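Local coordinates for cell wall surface anchor protein (Streptococcus agalactiae, PDB 4Z1P) that probably serves as a cell-wall-anchored adhesin of the antigen I/II type, displayed on the streptococcal surface for attachment, at residues 56-64 and 139-149. Numbering follows the deposited sequence.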
loop_
_atom_site.group_PDB
_atom_site.type_symbol
_atom_site.label_atom_id
_atom_site.label_comp_id
_atom_site.label_asym_id
_atom_site.label_seq_id
_atom_site.Cartn_x
_atom_site.Cartn_y
_atom_site.Cartn_z
ATOM N N ALA A 56 20.922 15.236 -14.938
ATOM C CA ALA A 56 20.178 13.978 -14.912
ATOM C C ALA A 56 19.548 13.765 -13.587
ATOM O O ALA A 56 20.120 14.188 -12.573
ATOM C CB ALA A 56 21.092 12.826 -15.167
ATOM N N PHE A 57 18.334 13.192 -13.583
ATOM C CA PHE A 57 17.632 12.825 -12.372
ATOM C C PHE A 57 17.296 11.348 -12.450
ATOM O O PHE A 57 16.749 10.878 -13.473
ATOM C CB PHE A 57 16.298 13.598 -12.283
ATOM C CG PHE A 57 15.636 13.485 -10.940
ATOM C CD1 PHE A 57 16.253 14.067 -9.834
ATOM C CD2 PHE A 57 14.455 12.751 -10.753
ATOM C CE1 PHE A 57 15.715 13.978 -8.592
ATOM C CE2 PHE A 57 13.923 12.610 -9.476
ATOM C CZ PHE A 57 14.554 13.243 -8.412
ATOM N N VAL A 58 17.595 10.615 -11.378
ATOM C CA VAL A 58 17.393 9.208 -11.334
ATOM C C VAL A 58 16.438 8.839 -10.283
ATOM O O VAL A 58 16.657 9.201 -9.125
ATOM C CB VAL A 58 18.752 8.413 -11.065
ATOM C CG1 VAL A 58 18.479 6.915 -10.867
ATOM C CG2 VAL A 58 19.711 8.667 -12.223
ATOM N N ASP A 59 15.419 8.041 -10.619
ATOM C CA ASP A 59 14.587 7.395 -9.592
ATOM C C ASP A 59 14.785 5.859 -9.607
ATOM O O ASP A 59 14.651 5.216 -10.668
ATOM C CB ASP A 59 13.120 7.699 -9.789
ATOM C CG ASP A 59 12.263 7.145 -8.656
ATOM O OD1 ASP A 59 12.155 5.883 -8.451
ATOM O OD2 ASP A 59 11.700 7.960 -7.938
ATOM N N GLN A 60 15.180 5.287 -8.467
ATOM C CA GLN A 60 15.433 3.869 -8.396
ATOM C C GLN A 60 14.504 3.252 -7.369
ATOM O O GLN A 60 14.746 3.347 -6.157
ATOM C CB GLN A 60 16.917 3.650 -8.109
ATOM C CG GLN A 60 17.431 2.330 -7.513
ATOM C CD GLN A 60 17.455 1.244 -8.467
ATOM O OE1 GLN A 60 18.509 0.767 -8.831
ATOM N NE2 GLN A 60 16.265 0.791 -8.890
ATOM N N PRO A 61 13.450 2.621 -7.832
ATOM C CA PRO A 61 12.551 1.833 -6.991
ATOM C C PRO A 61 13.193 0.465 -6.682
ATOM O O PRO A 61 14.012 -0.019 -7.457
ATOM C CB PRO A 61 11.304 1.648 -7.877
ATOM C CG PRO A 61 11.718 1.953 -9.250
ATOM C CD PRO A 61 13.064 2.569 -9.260
ATOM N N ASN A 62 12.781 -0.199 -5.635
ATOM C CA ASN A 62 13.193 -1.628 -5.461
ATOM C C ASN A 62 12.234 -2.564 -6.211
ATOM O O ASN A 62 11.333 -2.113 -6.926
ATOM C CB ASN A 62 13.414 -1.956 -3.994
ATOM C CG ASN A 62 12.132 -2.206 -3.236
ATOM O OD1 ASN A 62 11.057 -1.810 -3.644
ATOM N ND2 ASN A 62 12.259 -2.883 -2.102
ATOM N N GLU A 63 12.420 -3.866 -6.055
ATOM C CA GLU A 63 11.711 -4.843 -6.859
ATOM C C GLU A 63 10.211 -4.822 -6.612
ATOM O O GLU A 63 9.465 -5.488 -7.263
ATOM C CB GLU A 63 12.339 -6.256 -6.603
ATOM C CG GLU A 63 12.183 -6.812 -5.176
ATOM C CD GLU A 63 13.198 -6.330 -4.122
ATOM O OE1 GLU A 63 14.067 -5.416 -4.373
ATOM O OE2 GLU A 63 13.128 -6.913 -2.987
ATOM N N ALA A 64 9.757 -4.114 -5.611
ATOM C CA ALA A 64 8.344 -4.212 -5.291
ATOM C C ALA A 64 7.477 -3.431 -6.200
ATOM O O ALA A 64 6.275 -3.712 -6.273
ATOM C CB ALA A 64 8.051 -3.776 -3.882
ATOM N N TYR A 139 9.132 16.152 -9.204
ATOM C CA TYR A 139 8.558 15.033 -9.945
ATOM C C TYR A 139 7.470 14.436 -9.117
ATOM O O TYR A 139 7.731 14.014 -7.966
ATOM C CB TYR A 139 9.641 14.013 -10.279
ATOM C CG TYR A 139 10.743 14.485 -11.151
ATOM C CD1 TYR A 139 11.651 15.447 -10.719
ATOM C CD2 TYR A 139 10.949 13.922 -12.366
ATOM C CE1 TYR A 139 12.748 15.812 -11.470
ATOM C CE2 TYR A 139 11.983 14.313 -13.188
ATOM C CZ TYR A 139 12.893 15.248 -12.774
ATOM O OH TYR A 139 13.922 15.658 -13.573
ATOM N N ASN A 140 6.225 14.438 -9.627
ATOM C CA ASN A 140 5.157 13.718 -8.949
ATOM C C ASN A 140 5.028 12.373 -9.607
ATOM O O ASN A 140 4.591 12.248 -10.769
ATOM C CB ASN A 140 3.808 14.452 -8.935
ATOM C CG ASN A 140 3.644 15.379 -7.735
ATOM O OD1 ASN A 140 2.973 15.042 -6.738
ATOM N ND2 ASN A 140 4.245 16.527 -7.816
ATOM N N LEU A 141 5.378 11.360 -8.853
ATOM C CA LEU A 141 5.505 10.004 -9.425
ATOM C C LEU A 141 4.609 9.023 -8.682
ATOM O O LEU A 141 4.653 8.929 -7.498
ATOM C CB LEU A 141 6.906 9.531 -9.337
ATOM C CG LEU A 141 7.976 10.378 -10.032
ATOM C CD1 LEU A 141 9.359 9.844 -9.638
ATOM C CD2 LEU A 141 7.786 10.437 -11.550
ATOM N N SER A 142 3.863 8.202 -9.375
ATOM C CA SER A 142 3.046 7.238 -8.691
ATOM C C SER A 142 3.219 5.804 -9.255
ATOM O O SER A 142 3.309 5.565 -10.472
ATOM C CB SER A 142 1.565 7.682 -8.663
ATOM O OG SER A 142 0.891 7.097 -9.724
ATOM N N PHE A 143 3.279 4.861 -8.343
ATOM C CA PHE A 143 3.593 3.435 -8.660
ATOM C C PHE A 143 2.546 2.560 -8.054
ATOM O O PHE A 143 2.048 2.858 -6.957
ATOM C CB PHE A 143 4.912 2.976 -8.014
ATOM C CG PHE A 143 6.179 3.520 -8.645
ATOM C CD1 PHE A 143 6.840 2.830 -9.680
ATOM C CD2 PHE A 143 6.770 4.694 -8.171
ATOM C CE1 PHE A 143 8.062 3.309 -10.168
ATOM C CE2 PHE A 143 7.956 5.170 -8.696
ATOM C CZ PHE A 143 8.626 4.473 -9.656
ATOM N N LYS A 144 2.213 1.498 -8.763
ATOM C CA LYS A 144 1.497 0.378 -8.196
ATOM C C LYS A 144 2.496 -0.597 -7.649
ATOM O O LYS A 144 3.692 -0.539 -7.978
ATOM C CB LYS A 144 0.663 -0.329 -9.217
ATOM C CG LYS A 144 -0.302 0.488 -9.997
ATOM C CD LYS A 144 -1.374 1.091 -9.144
ATOM C CE LYS A 144 -2.338 1.901 -10.017
ATOM N NZ LYS A 144 -3.040 2.997 -9.260
ATOM N N VAL A 145 2.014 -1.546 -6.857
ATOM C CA VAL A 145 2.895 -2.546 -6.236
ATOM C C VAL A 145 2.705 -3.816 -7.056
ATOM O O VAL A 145 1.589 -4.117 -7.491
ATOM C CB VAL A 145 2.482 -2.841 -4.760
ATOM C CG1 VAL A 145 3.372 -3.882 -4.143
ATOM C CG2 VAL A 145 2.532 -1.563 -3.944
ATOM N N LYS A 146 3.776 -4.569 -7.236
ATOM C CA LYS A 146 3.701 -5.787 -8.050
ATOM C C LYS A 146 2.858 -6.807 -7.301
ATOM O O LYS A 146 3.024 -6.978 -6.124
ATOM C CB LYS A 146 5.053 -6.375 -8.355
ATOM C CG LYS A 146 5.808 -5.665 -9.478
ATOM C CD LYS A 146 7.161 -6.333 -9.661
ATOM C CE LYS A 146 7.936 -5.809 -10.879
ATOM N NZ LYS A 146 9.348 -5.617 -10.448
ATOM N N LYS A 147 2.013 -7.492 -8.035
ATOM C CA LYS A 147 1.107 -8.526 -7.458
ATOM C C LYS A 147 1.940 -9.618 -6.744
ATOM O O LYS A 147 1.595 -10.082 -5.657
ATOM C CB LYS A 147 0.239 -9.053 -8.606
ATOM C CG LYS A 147 -0.329 -10.439 -8.420
ATOM C CD LYS A 147 -1.794 -10.357 -8.021
ATOM C CE LYS A 147 -2.265 -11.634 -7.342
ATOM N NZ LYS A 147 -3.572 -11.346 -6.720
ATOM N N GLU A 148 3.102 -9.959 -7.272
ATOM C CA GLU A 148 3.933 -10.983 -6.605
ATOM C C GLU A 148 4.671 -10.522 -5.356
ATOM O O GLU A 148 5.287 -11.334 -4.693
ATOM C CB GLU A 148 4.953 -11.628 -7.557
ATOM C CG GLU A 148 5.977 -10.633 -8.068
ATOM C CD GLU A 148 5.592 -10.095 -9.445
ATOM O OE1 GLU A 148 4.378 -9.773 -9.693
ATOM O OE2 GLU A 148 6.533 -9.998 -10.278
ATOM N N PHE A 149 4.669 -9.228 -5.049
ATOM C CA PHE A 149 5.361 -8.755 -3.870
ATOM C C PHE A 149 4.344 -8.714 -2.739
ATOM O O PHE A 149 3.546 -7.776 -2.633
ATOM C CB PHE A 149 5.994 -7.365 -4.141
ATOM C CG PHE A 149 6.929 -6.923 -3.066
ATOM C CD1 PHE A 149 8.281 -7.276 -3.101
ATOM C CD2 PHE A 149 6.455 -6.152 -1.996
ATOM C CE1 PHE A 149 9.146 -6.848 -2.109
ATOM C CE2 PHE A 149 7.315 -5.771 -0.975
ATOM C CZ PHE A 149 8.663 -6.133 -1.042
#
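Phe57 and Tyr139 form an offset stack, with ring centroids 4.3 Å apart and planes 16° from parallel. Phe57 CD2 lies over the centre of the tyrosine ring. The phenol oxygen passes beyond the phenylalanine ring, and Tyr139 OH reaches 3.4 Å from Phe57 CB. Phe57 holds CG anti to its backbone N (chi1 -169°), whereas Tyr139 turns CG beside its own N. The two side chains overlap, pointing opposite ways. Further along, Asp59 OD2 meets Leu141 CD1 at 3.5 Å. The Pro61 and Phe143 side chains cross at about a right angle, with Pro61 CG 4.0 Å from Phe143 CE1.

Beyond the strands the backbones close in. Lys146 N donates to Ala64 O at 2.8 Å, almost straight at 172°. Lys146 NZ reaches Glu63 O at 3.2 Å, from above the carbonyl plane. Ala64 CB sits over the centre of the Phe149 ring, 3.3 Å from its centroid, as a CH-pi contact. A type I turn from Lys146 to Phe149 brings this ring back, and an Asx turn from Asn62 OD1 to Ala64 N shapes the facing loop.

Strands 55-61 and 137-145 belong to separate antiparallel sheets, consistent with a beta-sandwich adhesin domain. Gln36 hydrogen-bonds Tyr139 OH, and Asn156 hydrogen-bonds Asp59 OD2. The sheets thus meet through side chains, with Tyr139 OH and Asp59 OD2 satisfied by neighbouring strands, and one backbone hydrogen bond joins the loops.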